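Side-chain contacts in DegV domain-containing protein Cgl2349/cg2579 (Corynebacterium glutamicum, PDB 3EGL), which binds long-chain fatty acids such as palmitate and may take part in lipid transport or fatty acid metabolism: residues 16-19 / 20-24; 43-46 / 47-51; 77-80 / 81-85; 242-245 / 246-249. All coordinates share one frame; numbering follows the deposited sequence.

Interaction 1: residues 16-19 / 20-24; sequences LPTH and VAEDL
Val20 sends its CG2 methyl over one face of the His19 imidazole, a CH-pi contact with the carbon 4.0 Å from the centroid of the His19 ring. The methyl sits off-centre, toward the rim, and NE2 of His19 is the ring atom nearest to it. The ring lies there because chi1 of His19, 72°, tucks CG between the backbone N and the carbonyl carbon and folds the imidazole back over the next residue. The other apolar contacts also use methyls. The Val20 side chain lies beside the Pro17 ring, CG2 3.9 Å from Pro17 CB, while the two branches of Leu16 divide their work, CD2 toward Val20 CG1 and CD1 toward Ala21 CB, both more loosely. These contacts span the N-terminal end of helix 18-23 and the residues leading into it, with Pro17 at the N-cap; this is the crossover helix of the beta-alpha-beta unit between strands 7-11 and 26-35. Met111 of helix 104-116 touches Leu16 and Val20, and Met239 of strand 237-242 touches Pro17 and Val20. The polar contacts are backbone ones: Ala21 N donates to Pro17 O, Glu22 N to Thr18 O at 2.9 Å, and Asp23 N to His19 O at 2.8 Å.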
ATOM      1  N   LEU A  16      -4.491   5.479  -3.078  1.00 27.07           N
ATOM      2  CA  LEU A  16      -4.721   6.879  -2.818  1.00 27.50           C
ATOM      3  C   LEU A  16      -6.074   7.224  -3.383  1.00 28.03           C
ATOM      4  O   LEU A  16      -6.407   6.804  -4.484  1.00 28.09           O
ATOM      5  CB  LEU A  16      -3.679   7.765  -3.477  1.00 27.61           C
ATOM      6  CG  LEU A  16      -2.298   7.755  -2.845  1.00 27.96           C
ATOM      7  CD1 LEU A  16      -1.363   8.457  -3.831  1.00 31.16           C
ATOM      8  CD2 LEU A  16      -2.299   8.445  -1.483  1.00 23.67           C
ATOM      9  N   PRO A  17      -6.884   7.974  -2.620  1.00 28.69           N
ATOM     10  CA  PRO A  17      -8.103   8.504  -3.238  1.00 28.77           C
ATOM     11  C   PRO A  17      -7.728   9.371  -4.414  1.00 29.73           C
ATOM     12  O   PRO A  17      -6.705  10.080  -4.406  1.00 28.36           O
ATOM     13  CB  PRO A  17      -8.721   9.351  -2.137  1.00 28.39           C
ATOM     14  CG  PRO A  17      -8.242   8.692  -0.882  1.00 29.05           C
ATOM     15  CD  PRO A  17      -6.797   8.312  -1.189  1.00 28.23           C
ATOM     16  N   THR A  18      -8.549   9.265  -5.442  1.00 31.26           N
ATOM     17  CA  THR A  18      -8.333   9.973  -6.680  1.00 33.07           C
ATOM     18  C   THR A  18      -8.091  11.454  -6.488  1.00 33.05           C
ATOM     19  O   THR A  18      -7.108  11.974  -6.997  1.00 33.23           O
ATOM     20  CB  THR A  18      -9.483   9.700  -7.642  1.00 33.84           C
ATOM     21  OG1 THR A  18      -9.407   8.315  -8.017  1.00 36.88           O
ATOM     22  CG2 THR A  18      -9.346  10.525  -8.900  1.00 34.56           C
ATOM     23  N   HIS A  19      -8.951  12.125  -5.730  1.00 33.55           N
ATOM     24  CA  HIS A  19      -8.824  13.579  -5.560  1.00 33.57           C
ATOM     25  C   HIS A  19      -7.549  13.971  -4.785  1.00 32.94           C
ATOM     26  O   HIS A  19      -6.974  15.032  -5.043  1.00 33.71           O
ATOM     27  CB  HIS A  19     -10.089  14.177  -4.915  1.00 34.04           C
ATOM     28  CG  HIS A  19     -10.223  13.835  -3.465  1.00 35.93           C
ATOM     29  ND1 HIS A  19     -10.736  12.627  -3.030  1.00 36.82           N
ATOM     30  CD2 HIS A  19      -9.835  14.506  -2.353  1.00 36.41           C
ATOM     31  CE1 HIS A  19     -10.682  12.585  -1.707  1.00 37.93           C
ATOM     32  NE2 HIS A  19     -10.151  13.717  -1.273  1.00 36.55           N
ATOM     33  N   VAL A  20      -7.085  13.118  -3.868  1.00 31.80           N
ATOM     34  CA  VAL A  20      -5.793  13.323  -3.207  1.00 31.14           C
ATOM     35  C   VAL A  20      -4.601  13.213  -4.182  1.00 31.81           C
ATOM     36  O   VAL A  20      -3.713  14.092  -4.212  1.00 32.65           O
ATOM     37  CB  VAL A  20      -5.609  12.324  -2.052  1.00 31.47           C
ATOM     38  CG1 VAL A  20      -4.212  12.427  -1.429  1.00 30.56           C
ATOM     39  CG2 VAL A  20      -6.712  12.515  -0.993  1.00 31.81           C
ATOM     40  N   ALA A  21      -4.572  12.141  -4.976  1.00 30.91           N
ATOM     41  CA  ALA A  21      -3.525  11.975  -5.987  1.00 30.50           C
ATOM     42  C   ALA A  21      -3.510  13.188  -6.911  1.00 30.40           C
ATOM     43  O   ALA A  21      -2.446  13.751  -7.192  1.00 30.06           O
ATOM     44  CB  ALA A  21      -3.725  10.681  -6.772  1.00 29.59           C
ATOM     45  N   GLU A  22      -4.693  13.604  -7.345  1.00 31.16           N
ATOM     46  CA  GLU A  22      -4.849  14.828  -8.152  1.00 33.23           C
ATOM     47  C   GLU A  22      -4.383  16.114  -7.455  1.00 32.96           C
ATOM     48  O   GLU A  22      -3.557  16.842  -8.006  1.00 33.30           O
ATOM     49  CB  GLU A  22      -6.274  14.992  -8.671  1.00 33.40           C
ATOM     50  CG  GLU A  22      -6.519  14.222  -9.962  1.00 38.32           C
ATOM     51  CD  GLU A  22      -8.011  14.051 -10.272  1.00 46.23           C
ATOM     52  OE1 GLU A  22      -8.856  14.515  -9.461  1.00 50.40           O
ATOM     53  OE2 GLU A  22      -8.343  13.460 -11.333  1.00 49.22           O
ATOM     54  N   ASP A  23      -4.890  16.382  -6.252  0.70 32.74           N
ATOM     55  CA  ASP A  23      -4.482  17.575  -5.523  0.70 32.21           C
ATOM     56  C   ASP A  23      -2.970  17.639  -5.345  0.70 31.76           C
ATOM     57  O   ASP A  23      -2.392  18.714  -5.507  0.70 32.29           O
ATOM     58  CB  ASP A  23      -5.214  17.703  -4.177  0.70 32.23           C
ATOM     59  CG  ASP A  23      -6.729  17.938  -4.338  0.70 33.22           C
ATOM     60  OD1 ASP A  23      -7.212  18.304  -5.434  0.70 32.22           O
ATOM     61  OD2 ASP A  23      -7.456  17.741  -3.338  0.70 36.40           O
ATOM     62  N   LEU A  24      -2.322  16.504  -5.055  1.00 31.38           N
ATOM     63  CA  LEU A  24      -0.866  16.501  -4.790  1.00 30.32           C
ATOM     64  C   LEU A  24      -0.015  16.228  -6.014  1.00 29.32           C
ATOM     65  O   LEU A  24       1.200  16.125  -5.913  1.00 28.81           O
ATOM     66  CB  LEU A  24      -0.481  15.506  -3.692  1.00 30.71           C
ATOM     67  CG  LEU A  24      -1.381  15.411  -2.452  1.00 32.17           C
ATOM     68  CD1 LEU A  24      -0.850  14.320  -1.535  1.00 31.04           C
ATOM     69  CD2 LEU A  24      -1.472  16.740  -1.726  1.00 30.47           C
TER

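Interaction 2: residues 43-46 / 47-51; sequences SGLS and SLELA. With PLM (palmitic acid), chain D.
Ser46 and Glu49 grip each other in both directions. The backbone N of Ser46 donates to Glu49 OE1 at 2.9 Å, almost straight at 176°, reaching the oxygen on its anti side and 29° out of the carboxylate plane. In return Glu49 N donates to Ser46 OG at 3.3 Å. The serine can accept because its chi1 of 74° places OG between its own N and carbonyl carbon, turned back over the start of the helix, and CG of Glu49 passes only 3.1 Å from that OG. This reciprocal pair is a capping box, with Ser46 as N-cap of helix 47-60; the first turn is closed further by Leu50 N, which donates to Ser46 O at 3.2 Å.

Next to the box lies an apolar layer. Leu45 crosses Leu50 at about a right angle, its CD1 methyl 3.9 Å from Leu50 CD2, while its CD2 methyl lies against the Glu49 carboxylate, 3.8 Å from OE2. Further out, His32 NE2 of strand 26-35 forms a second hydrogen bond to Glu49 OE1, so that this oxygen is held from the sheet as well as by the Ser46 backbone. Thr78 OG1 is hydrogen-bonded to Leu45 N, and Leu50 packs on Ala81, Ala82 and Ala85 of helix 78-86. At the other end of 43-46 the chain runs past the palmitate head: Ser43 N is 3.2 Å from palmitate O2, and Gly44 N lies close to its carboxyl carbon C1. The carboxylate is hydrogen-bonded to Thr42 OG1 and Ser76 OG.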
ATOM      1  N   SER A  43      -2.496  -8.722 -12.859  1.00 27.30           N
ATOM      2  CA  SER A  43      -1.227  -8.699 -13.510  1.00 26.39           C
ATOM      3  C   SER A  43      -0.452  -7.452 -13.043  1.00 25.55           C
ATOM      4  O   SER A  43      -1.017  -6.357 -12.898  1.00 25.08           O
ATOM      5  CB  SER A  43      -1.543  -8.616 -14.983  1.00 26.56           C
ATOM      6  OG  SER A  43      -0.380  -8.612 -15.713  1.00 29.88           O
ATOM      7  N   GLY A  44       0.831  -7.616 -12.783  1.00 24.56           N
ATOM      8  CA  GLY A  44       1.679  -6.459 -12.485  1.00 24.65           C
ATOM      9  C   GLY A  44       1.929  -5.591 -13.706  1.00 24.26           C
ATOM     10  O   GLY A  44       1.456  -5.892 -14.803  1.00 24.39           O
ATOM     11  N   LEU A  45       2.628  -4.479 -13.507  1.00 24.04           N
ATOM     12  CA  LEU A  45       2.965  -3.602 -14.615  1.00 23.44           C
ATOM     13  C   LEU A  45       4.176  -4.135 -15.342  1.00 23.49           C
ATOM     14  O   LEU A  45       5.116  -4.597 -14.690  1.00 23.49           O
ATOM     15  CB  LEU A  45       3.298  -2.229 -14.103  1.00 23.59           C
ATOM     16  CG  LEU A  45       2.088  -1.508 -13.494  1.00 25.93           C
ATOM     17  CD1 LEU A  45       2.538  -0.249 -12.743  1.00 20.73           C
ATOM     18  CD2 LEU A  45       1.031  -1.215 -14.573  1.00 23.34           C
ATOM     19  N   SER A  46       4.148  -4.073 -16.678  1.00 22.78           N
ATOM     20  CA  SER A  46       5.255  -4.546 -17.490  1.00 22.43           C
ATOM     21  C   SER A  46       6.327  -3.464 -17.551  1.00 21.82           C
ATOM     22  O   SER A  46       6.035  -2.316 -17.347  1.00 21.99           O
ATOM     23  CB  SER A  46       4.774  -4.887 -18.911  1.00 21.32           C
ATOM     24  OG  SER A  46       4.532  -3.680 -19.626  1.00 21.44           O
ATOM     25  N   SER A  47       7.552  -3.811 -17.915  1.00 21.49           N
ATOM     26  CA  SER A  47       8.600  -2.811 -17.914  1.00 21.71           C
ATOM     27  C   SER A  47       8.375  -1.801 -19.068  1.00 21.80           C
ATOM     28  O   SER A  47       8.721  -0.611 -18.973  1.00 21.84           O
ATOM     29  CB  SER A  47       9.976  -3.476 -17.970  1.00 20.02           C
ATOM     30  OG  SER A  47      10.053  -4.231 -19.151  1.00 23.22           O
ATOM     31  N   LEU A  48       7.760  -2.276 -20.133  1.00 20.67           N
ATOM     32  CA  LEU A  48       7.406  -1.403 -21.226  1.00 21.90           C
ATOM     33  C   LEU A  48       6.430  -0.251 -20.808  1.00 21.58           C
ATOM     34  O   LEU A  48       6.600   0.887 -21.225  1.00 20.31           O
ATOM     35  CB  LEU A  48       6.820  -2.257 -22.348  1.00 21.69           C
ATOM     36  CG  LEU A  48       6.808  -1.697 -23.742  1.00 24.49           C
ATOM     37  CD1 LEU A  48       8.243  -1.663 -24.256  1.00 25.20           C
ATOM     38  CD2 LEU A  48       5.883  -2.562 -24.667  1.00 26.47           C
ATOM     39  N   GLU A  49       5.447  -0.558 -19.968  1.00 21.54           N
ATOM     40  CA  GLU A  49       4.461   0.427 -19.571  1.00 22.93           C
ATOM     41  C   GLU A  49       5.124   1.352 -18.591  1.00 22.35           C
ATOM     42  O   GLU A  49       4.731   2.503 -18.504  1.00 21.74           O
ATOM     43  CB  GLU A  49       3.258  -0.187 -18.824  1.00 22.89           C
ATOM     44  CG  GLU A  49       2.510  -1.286 -19.500  1.00 30.42           C
ATOM     45  CD  GLU A  49       1.482  -1.874 -18.509  1.00 40.90           C
ATOM     46  OE1 GLU A  49       1.742  -2.938 -17.868  1.00 39.88           O
ATOM     47  OE2 GLU A  49       0.443  -1.185 -18.294  1.00 47.24           O
ATOM     48  N   LEU A  50       6.066   0.837 -17.800  1.00 21.93           N
ATOM     49  CA  LEU A  50       6.743   1.702 -16.856  1.00 22.05           C
ATOM     50  C   LEU A  50       7.728   2.642 -17.563  1.00 21.68           C
ATOM     51  O   LEU A  50       7.822   3.826 -17.199  1.00 22.09           O
ATOM     52  CB  LEU A  50       7.405   0.901 -15.729  1.00 22.59           C
ATOM     53  CG  LEU A  50       6.390   0.314 -14.735  1.00 22.84           C
ATOM     54  CD1 LEU A  50       7.024  -0.753 -13.857  1.00 19.61           C
ATOM     55  CD2 LEU A  50       5.804   1.461 -13.873  1.00 20.60           C
ATOM     56  N   ALA A  51       8.420   2.145 -18.596  1.00 20.54           N
ATOM     57  CA  ALA A  51       9.318   3.002 -19.353  1.00 20.31           C
ATOM     58  C   ALA A  51       8.528   4.210 -19.882  1.00 21.17           C
ATOM     59  O   ALA A  51       8.979   5.350 -19.758  1.00 21.44           O
ATOM     60  CB  ALA A  51       9.992   2.267 -20.494  1.00 18.00           C
TER
HETATM   61  C1  PLM D 275      -0.266  -8.427  -9.573  1.00 33.86           C
HETATM   62  O1  PLM D 275       0.962  -8.504  -9.391  1.00 34.50           O
HETATM   63  O2  PLM D 275      -0.831  -9.372 -10.149  1.00 35.94           O
HETATM   64  C2  PLM D 275      -1.087  -7.264  -9.103  1.00 32.48           C
HETATM   65  C3  PLM D 275      -1.040  -7.229  -7.578  1.00 32.61           C
HETATM   66  C4  PLM D 275      -1.915  -8.226  -6.861  1.00 29.76           C
HETATM   67  C5  PLM D 275      -1.353  -8.316  -5.444  1.00 29.72           C
HETATM   68  C6  PLM D 275      -2.217  -9.144  -4.527  1.00 29.49           C
HETATM   69  C7  PLM D 275      -1.551  -9.210  -3.171  1.00 33.51           C
HETATM   70  C8  PLM D 275      -2.484  -9.646  -2.031  1.00 35.50           C
HETATM   71  C9  PLM D 275      -3.431  -8.507  -1.646  1.00 39.16           C
HETATM   72  CA  PLM D 275      -3.966  -8.641  -0.213  1.00 42.05           C
HETATM   73  CB  PLM D 275      -5.230  -7.824   0.024  1.00 42.46           C
HETATM   74  CC  PLM D 275      -5.113  -6.303  -0.160  1.00 43.38           C
HETATM   75  CD  PLM D 275      -4.752  -5.626   1.151  1.00 43.65           C
HETATM   76  CE  PLM D 275      -5.235  -4.191   1.233  1.00 41.57           C
HETATM   77  CF  PLM D 275      -4.056  -3.213   1.218  1.00 41.04           C
HETATM   78  CG  PLM D 275      -3.577  -2.782   2.603  1.00 36.32           C

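Interaction 3: residues 77-80 / 81-85; sequences STWS and AAVTA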
ATOM      1  N   SER A  77       5.234  -8.779  -9.655  1.00 20.39           N
ATOM      2  CA  SER A  77       6.387  -8.627 -10.545  1.00 19.98           C
ATOM      3  C   SER A  77       6.660  -7.140 -10.853  1.00 20.14           C
ATOM      4  O   SER A  77       7.588  -6.808 -11.568  1.00 20.70           O
ATOM      5  CB  SER A  77       6.123  -9.376 -11.846  1.00 20.07           C
ATOM      6  OG  SER A  77       4.983  -8.839 -12.550  1.00 22.28           O
ATOM      7  N   THR A  78       5.872  -6.236 -10.287  1.00 19.72           N
ATOM      8  CA  THR A  78       5.979  -4.824 -10.643  1.00 19.44           C
ATOM      9  C   THR A  78       7.323  -4.184 -10.377  1.00 20.11           C
ATOM     10  O   THR A  78       7.884  -3.518 -11.251  1.00 22.09           O
ATOM     11  CB  THR A  78       4.819  -4.014 -10.012  1.00 18.68           C
ATOM     12  OG1 THR A  78       3.606  -4.472 -10.611  1.00 20.11           O
ATOM     13  CG2 THR A  78       4.946  -2.535 -10.316  1.00 17.32           C
ATOM     14  N   TRP A  79       7.844  -4.349  -9.179  1.00 20.21           N
ATOM     15  CA  TRP A  79       9.145  -3.805  -8.823  1.00 20.67           C
ATOM     16  C   TRP A  79      10.272  -4.241  -9.775  1.00 20.28           C
ATOM     17  O   TRP A  79      11.155  -3.447 -10.166  1.00 21.88           O
ATOM     18  CB  TRP A  79       9.512  -4.277  -7.414  1.00 21.31           C
ATOM     19  CG  TRP A  79      10.920  -3.890  -7.008  1.00 20.50           C
ATOM     20  CD1 TRP A  79      11.312  -2.668  -6.563  1.00 20.38           C
ATOM     21  CD2 TRP A  79      12.108  -4.701  -7.061  1.00 19.45           C
ATOM     22  NE1 TRP A  79      12.659  -2.671  -6.274  1.00 23.02           N
ATOM     23  CE2 TRP A  79      13.177  -3.903  -6.587  1.00 21.23           C
ATOM     24  CE3 TRP A  79      12.370  -6.018  -7.438  1.00 20.58           C
ATOM     25  CZ2 TRP A  79      14.478  -4.382  -6.472  1.00 18.25           C
ATOM     26  CZ3 TRP A  79      13.664  -6.496  -7.329  1.00 20.43           C
ATOM     27  CH2 TRP A  79      14.704  -5.673  -6.847  1.00 20.99           C
ATOM     28  N   SER A  80      10.251  -5.502 -10.139  1.00 19.81           N
ATOM     29  CA  SER A  80      11.237  -6.051 -11.047  1.00 19.60           C
ATOM     30  C   SER A  80      11.125  -5.363 -12.427  1.00 19.93           C
ATOM     31  O   SER A  80      12.147  -5.095 -13.105  1.00 20.15           O
ATOM     32  CB  SER A  80      11.009  -7.560 -11.155  1.00 19.47           C
ATOM     33  OG  SER A  80      12.065  -8.166 -11.892  1.00 20.73           O
ATOM     34  N   ALA A  81       9.884  -5.075 -12.843  1.00 19.93           N
ATOM     35  CA  ALA A  81       9.646  -4.339 -14.102  1.00 20.09           C
ATOM     36  C   ALA A  81      10.116  -2.892 -13.956  1.00 19.65           C
ATOM     37  O   ALA A  81      10.685  -2.323 -14.871  1.00 20.38           O
ATOM     38  CB  ALA A  81       8.193  -4.403 -14.518  1.00 18.43           C
ATOM     39  N   ALA A  82       9.912  -2.324 -12.777  1.00 19.44           N
ATOM     40  CA  ALA A  82      10.256  -0.924 -12.510  1.00 19.08           C
ATOM     41  C   ALA A  82      11.773  -0.686 -12.582  1.00 19.81           C
ATOM     42  O   ALA A  82      12.230   0.341 -13.109  1.00 19.70           O
ATOM     43  CB  ALA A  82       9.732  -0.538 -11.144  1.00 18.49           C
ATOM     44  N   VAL A  83      12.529  -1.645 -12.059  0.50 20.14           N
ATOM     45  CA  VAL A  83      13.975  -1.574 -12.018  0.50 20.35           C
ATOM     46  C   VAL A  83      14.550  -1.693 -13.428  0.50 20.31           C
ATOM     47  O   VAL A  83      15.504  -0.997 -13.769  0.50 21.08           O
ATOM     48  CB  VAL A  83      14.529  -2.689 -11.113  0.50 20.56           C
ATOM     49  CG1 VAL A  83      15.915  -3.046 -11.533  0.50 21.76           C
ATOM     50  CG2 VAL A  83      14.452  -2.281  -9.625  0.50 19.84           C
ATOM     51  N   THR A  84      13.956  -2.562 -14.245  1.00 20.09           N
ATOM     52  CA  THR A  84      14.301  -2.678 -15.659  1.00 19.62           C
ATOM     53  C   THR A  84      13.975  -1.360 -16.395  1.00 19.86           C
ATOM     54  O   THR A  84      14.820  -0.852 -17.128  1.00 19.53           O
ATOM     55  CB  THR A  84      13.541  -3.861 -16.306  1.00 20.51           C
ATOM     56  OG1 THR A  84      13.797  -5.061 -15.551  1.00 20.25           O
ATOM     57  CG2 THR A  84      13.965  -4.053 -17.766  1.00 18.72           C
ATOM     58  N   ALA A  85      12.776  -0.787 -16.190  1.00 19.36           N
ATOM     59  CA  ALA A  85      12.441   0.491 -16.884  1.00 19.72           C
ATOM     60  C   ALA A  85      13.335   1.653 -16.426  1.00 20.02           C
ATOM     61  O   ALA A  85      13.765   2.478 -17.241  1.00 19.71           O
ATOM     62  CB  ALA A  85      10.955   0.866 -16.732  1.00 18.10           C
TER
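Thr84 turns its hydroxyl back along the helix to Ser80. With chi1 at -54°, OG1 lies beside its own backbone N and donates to Ser80 O at 3.0 Å, coming in tilted 19° from the carbonyl plane; Thr84 N gives the same carbonyl a weak bond at 3.3 Å, so Ser80 O receives both. Along the backbone Ala81 N donates to Ser77 O, Ala82 N to Thr78 O at 2.8 Å and Val83 N to Trp79 O.

All of these residues but Ser77 belong to helix 78-86, which packs against both helix 47-60 and strand 94-97: Ala82 meets Tyr54 of the helix, and Trp79 and Ala82 touch Val96 of the strand.

The indole of Trp79 is reached from one turn further along by Val83, though only tentatively, since Val83 is modelled in two conformers and the contact belongs to one of them. In that copy the two side chains run side by side in the same direction, and the CG2 methyl rides over one face of the indole, displaced toward the rim, with Trp79 CE2 its nearest ring atom at 3.7 Å. To the centroid of the Trp79 five-membered ring it would make a CH-pi contact at 4.0 Å. On the tryptophan, CG stands opposite the backbone N (chi1 174°), and chi2 of 80° sets the indole plane across the CA-CB bond, which turns a face toward the methyl. The Thr78 hydroxyl is engaged with Ser76 OG, and Ser76 in turn binds the palmitate carboxylate.

Interaction 4: residues 242-245 / 246-249; sequences DIDP and TLAV. With PLM (palmitic acid), chain D.
Leu247 is shared between a helix cap and a lipid: its CB touches both protein and palmitate, and its two methyls reach the lipid, while CG lies 4.0 Å from Asp244 CB. Its CB is 3.7 Å from palmitate CC, CD2 meets the chain near C5, and CD1 touches it near the tail at CF, so the palmitate chain bends around this one leucine. The site is the N-terminus of helix 245-251, which follows strand 237-242, with Asp244 as N-cap. Swung opposite to its backbone N (chi1 174°), the Asp244 carboxylate comes alongside Thr246, and OD1 takes a weak but nearly straight bond from Thr246 N at 3.3 Å. OD2 passes 3.4 Å from Thr246 CB and has its stronger partner in Ser12 OG, in the loop after strand 7-11, which with the Thr246 N bond holds the carboxylate's rotation. Negative charge here would probably be favoured by the helix N-terminus. Thr246 also faces the lipid, its CG2 being 3.8 Å from palmitate C2, while it packs on Thr42, a palmitate-binding residue, and on Leu31 and Val33 of strand 26-35. Backbone bonds run from Ala248 N to Asp244 O and from Val249 N to Pro245 O. Crossing Leu247 at about a right angle, Ile243 brings its CG2 methyl to 3.8 Å from Leu247 CB.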
ATOM      1  N   ASP A 242     -10.613   3.389  -0.408  1.00 28.29           N
ATOM      2  CA  ASP A 242     -11.145   2.205  -1.031  1.00 28.48           C
ATOM      3  C   ASP A 242      -9.973   1.371  -1.399  1.00 28.31           C
ATOM      4  O   ASP A 242      -8.967   1.891  -1.909  1.00 28.10           O
ATOM      5  CB  ASP A 242     -11.862   2.576  -2.309  1.00 28.67           C
ATOM      6  CG  ASP A 242     -13.117   3.348  -2.051  1.00 31.40           C
ATOM      7  OD1 ASP A 242     -13.802   3.075  -1.036  1.00 33.01           O
ATOM      8  OD2 ASP A 242     -13.436   4.216  -2.883  1.00 36.08           O
ATOM      9  N   ILE A 243     -10.099   0.078  -1.133  1.00 28.26           N
ATOM     10  CA  ILE A 243      -9.110  -0.881  -1.558  1.00 28.18           C
ATOM     11  C   ILE A 243      -9.120  -0.981  -3.090  1.00 28.38           C
ATOM     12  O   ILE A 243     -10.170  -1.162  -3.717  1.00 28.39           O
ATOM     13  CB  ILE A 243      -9.335  -2.243  -0.879  1.00 28.44           C
ATOM     14  CG1 ILE A 243      -8.978  -2.132   0.634  1.00 29.35           C
ATOM     15  CG2 ILE A 243      -8.488  -3.314  -1.572  1.00 27.84           C
ATOM     16  CD1 ILE A 243      -9.465  -3.325   1.584  1.00 27.86           C
ATOM     17  N   ASP A 244      -7.944  -0.822  -3.686  1.00 28.29           N
ATOM     18  CA  ASP A 244      -7.764  -0.897  -5.144  1.00 27.86           C
ATOM     19  C   ASP A 244      -8.503  -2.136  -5.693  1.00 26.62           C
ATOM     20  O   ASP A 244      -8.333  -3.209  -5.177  1.00 27.39           O
ATOM     21  CB  ASP A 244      -6.251  -0.915  -5.476  1.00 26.93           C
ATOM     22  CG  ASP A 244      -5.947  -1.147  -6.964  1.00 29.95           C
ATOM     23  OD1 ASP A 244      -6.804  -0.912  -7.857  1.00 34.18           O
ATOM     24  OD2 ASP A 244      -4.819  -1.598  -7.267  1.00 32.29           O
ATOM     25  N   PRO A 245      -9.320  -1.987  -6.746  1.00 26.21           N
ATOM     26  CA  PRO A 245     -10.014  -3.214  -7.267  1.00 26.19           C
ATOM     27  C   PRO A 245      -9.060  -4.375  -7.614  1.00 26.71           C
ATOM     28  O   PRO A 245      -9.470  -5.535  -7.541  1.00 27.26           O
ATOM     29  CB  PRO A 245     -10.754  -2.712  -8.535  1.00 25.41           C
ATOM     30  CG  PRO A 245     -10.965  -1.231  -8.273  1.00 24.49           C
ATOM     31  CD  PRO A 245      -9.715  -0.775  -7.489  1.00 24.98           C
ATOM     32  N   THR A 246      -7.803  -4.071  -7.964  1.00 26.64           N
ATOM     33  CA  THR A 246      -6.830  -5.111  -8.255  1.00 26.73           C
ATOM     34  C   THR A 246      -6.549  -5.939  -7.018  1.00 26.14           C
ATOM     35  O   THR A 246      -6.419  -7.165  -7.111  1.00 25.69           O
ATOM     36  CB  THR A 246      -5.509  -4.542  -8.796  1.00 27.34           C
ATOM     37  OG1 THR A 246      -5.792  -3.730  -9.939  1.00 32.05           O
ATOM     38  CG2 THR A 246      -4.580  -5.664  -9.252  1.00 25.81           C
ATOM     39  N   LEU A 247      -6.455  -5.268  -5.871  1.00 24.61           N
ATOM     40  CA  LEU A 247      -6.269  -5.968  -4.631  1.00 24.45           C
ATOM     41  C   LEU A 247      -7.557  -6.651  -4.187  1.00 24.53           C
ATOM     42  O   LEU A 247      -7.504  -7.698  -3.556  1.00 25.41           O
ATOM     43  CB  LEU A 247      -5.711  -5.043  -3.543  1.00 23.75           C
ATOM     44  CG  LEU A 247      -4.484  -4.199  -3.937  1.00 23.22           C
ATOM     45  CD1 LEU A 247      -4.101  -3.252  -2.788  1.00 20.39           C
ATOM     46  CD2 LEU A 247      -3.288  -5.090  -4.366  1.00 18.43           C
ATOM     47  N   ALA A 248      -8.709  -6.080  -4.539  1.00 24.65           N
ATOM     48  CA  ALA A 248     -10.003  -6.607  -4.080  1.00 24.57           C
ATOM     49  C   ALA A 248     -10.214  -7.974  -4.679  1.00 24.58           C
ATOM     50  O   ALA A 248     -10.823  -8.869  -4.042  1.00 25.20           O
ATOM     51  CB  ALA A 248     -11.153  -5.681  -4.442  1.00 24.30           C
ATOM     52  N   VAL A 249      -9.656  -8.171  -5.879  1.00 23.42           N
ATOM     53  CA  VAL A 249      -9.657  -9.502  -6.471  1.00 21.85           C
ATOM     54  C   VAL A 249      -9.077 -10.549  -5.484  1.00 22.86           C
ATOM     55  O   VAL A 249      -9.601 -11.670  -5.378  1.00 23.11           O
ATOM     56  CB  VAL A 249      -8.851  -9.559  -7.776  1.00 22.36           C
ATOM     57  CG1 VAL A 249      -8.718 -11.014  -8.223  1.00 20.97           C
ATOM     58  CG2 VAL A 249      -9.461  -8.642  -8.880  1.00 17.39           C
TER
HETATM   59  C1  PLM D 275      -0.266  -8.427  -9.573  1.00 33.86           C
HETATM   60  O1  PLM D 275       0.962  -8.504  -9.391  1.00 34.50           O
HETATM   61  O2  PLM D 275      -0.831  -9.372 -10.149  1.00 35.94           O
HETATM   62  C2  PLM D 275      -1.087  -7.264  -9.103  1.00 32.48           C
HETATM   63  C3  PLM D 275      -1.040  -7.229  -7.578  1.00 32.61           C
HETATM   64  C4  PLM D 275      -1.915  -8.226  -6.861  1.00 29.76           C
HETATM   65  C5  PLM D 275      -1.353  -8.316  -5.444  1.00 29.72           C
HETATM   66  C6  PLM D 275      -2.217  -9.144  -4.527  1.00 29.49           C
HETATM   67  C7  PLM D 275      -1.551  -9.210  -3.171  1.00 33.51           C
HETATM   68  C8  PLM D 275      -2.484  -9.646  -2.031  1.00 35.50           C
HETATM   69  C9  PLM D 275      -3.431  -8.507  -1.646  1.00 39.16           C
HETATM   70  CA  PLM D 275      -3.966  -8.641  -0.213  1.00 42.05           C
HETATM   71  CB  PLM D 275      -5.230  -7.824   0.024  1.00 42.46           C
HETATM   72  CC  PLM D 275      -5.113  -6.303  -0.160  1.00 43.38           C
HETATM   73  CD  PLM D 275      -4.752  -5.626   1.151  1.00 43.65           C
HETATM   74  CE  PLM D 275      -5.235  -4.191   1.233  1.00 41.57           C
HETATM   75  CF  PLM D 275      -4.056  -3.213   1.218  1.00 41.04           C
HETATM   76  CG  PLM D 275      -3.577  -2.782   2.603  1.00 36.32           C

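How the interactions relate
Each interaction closes one short turn at or near a helix start, and because they follow in series along the chain none nests in or crosses another. Interaction 1 comes first, in the crossover between strands 7-11 and 26-35; it lies nearest to interaction 4, about 6 Å between nearest atoms, and about 13 to 14 Å from interactions 2 and 3. Interaction 2 follows strand 40-43 and interaction 3 strand 66-69, both of the same five-stranded mixed sheet; they touch directly, Ala81 CB packing on Leu45 O. Interaction 4 arrives late, after strand 237-242 of the six-stranded sheet. Palmitate bridges interactions 2 and 4, its carboxylate near 43-46 and its chain along 246-249.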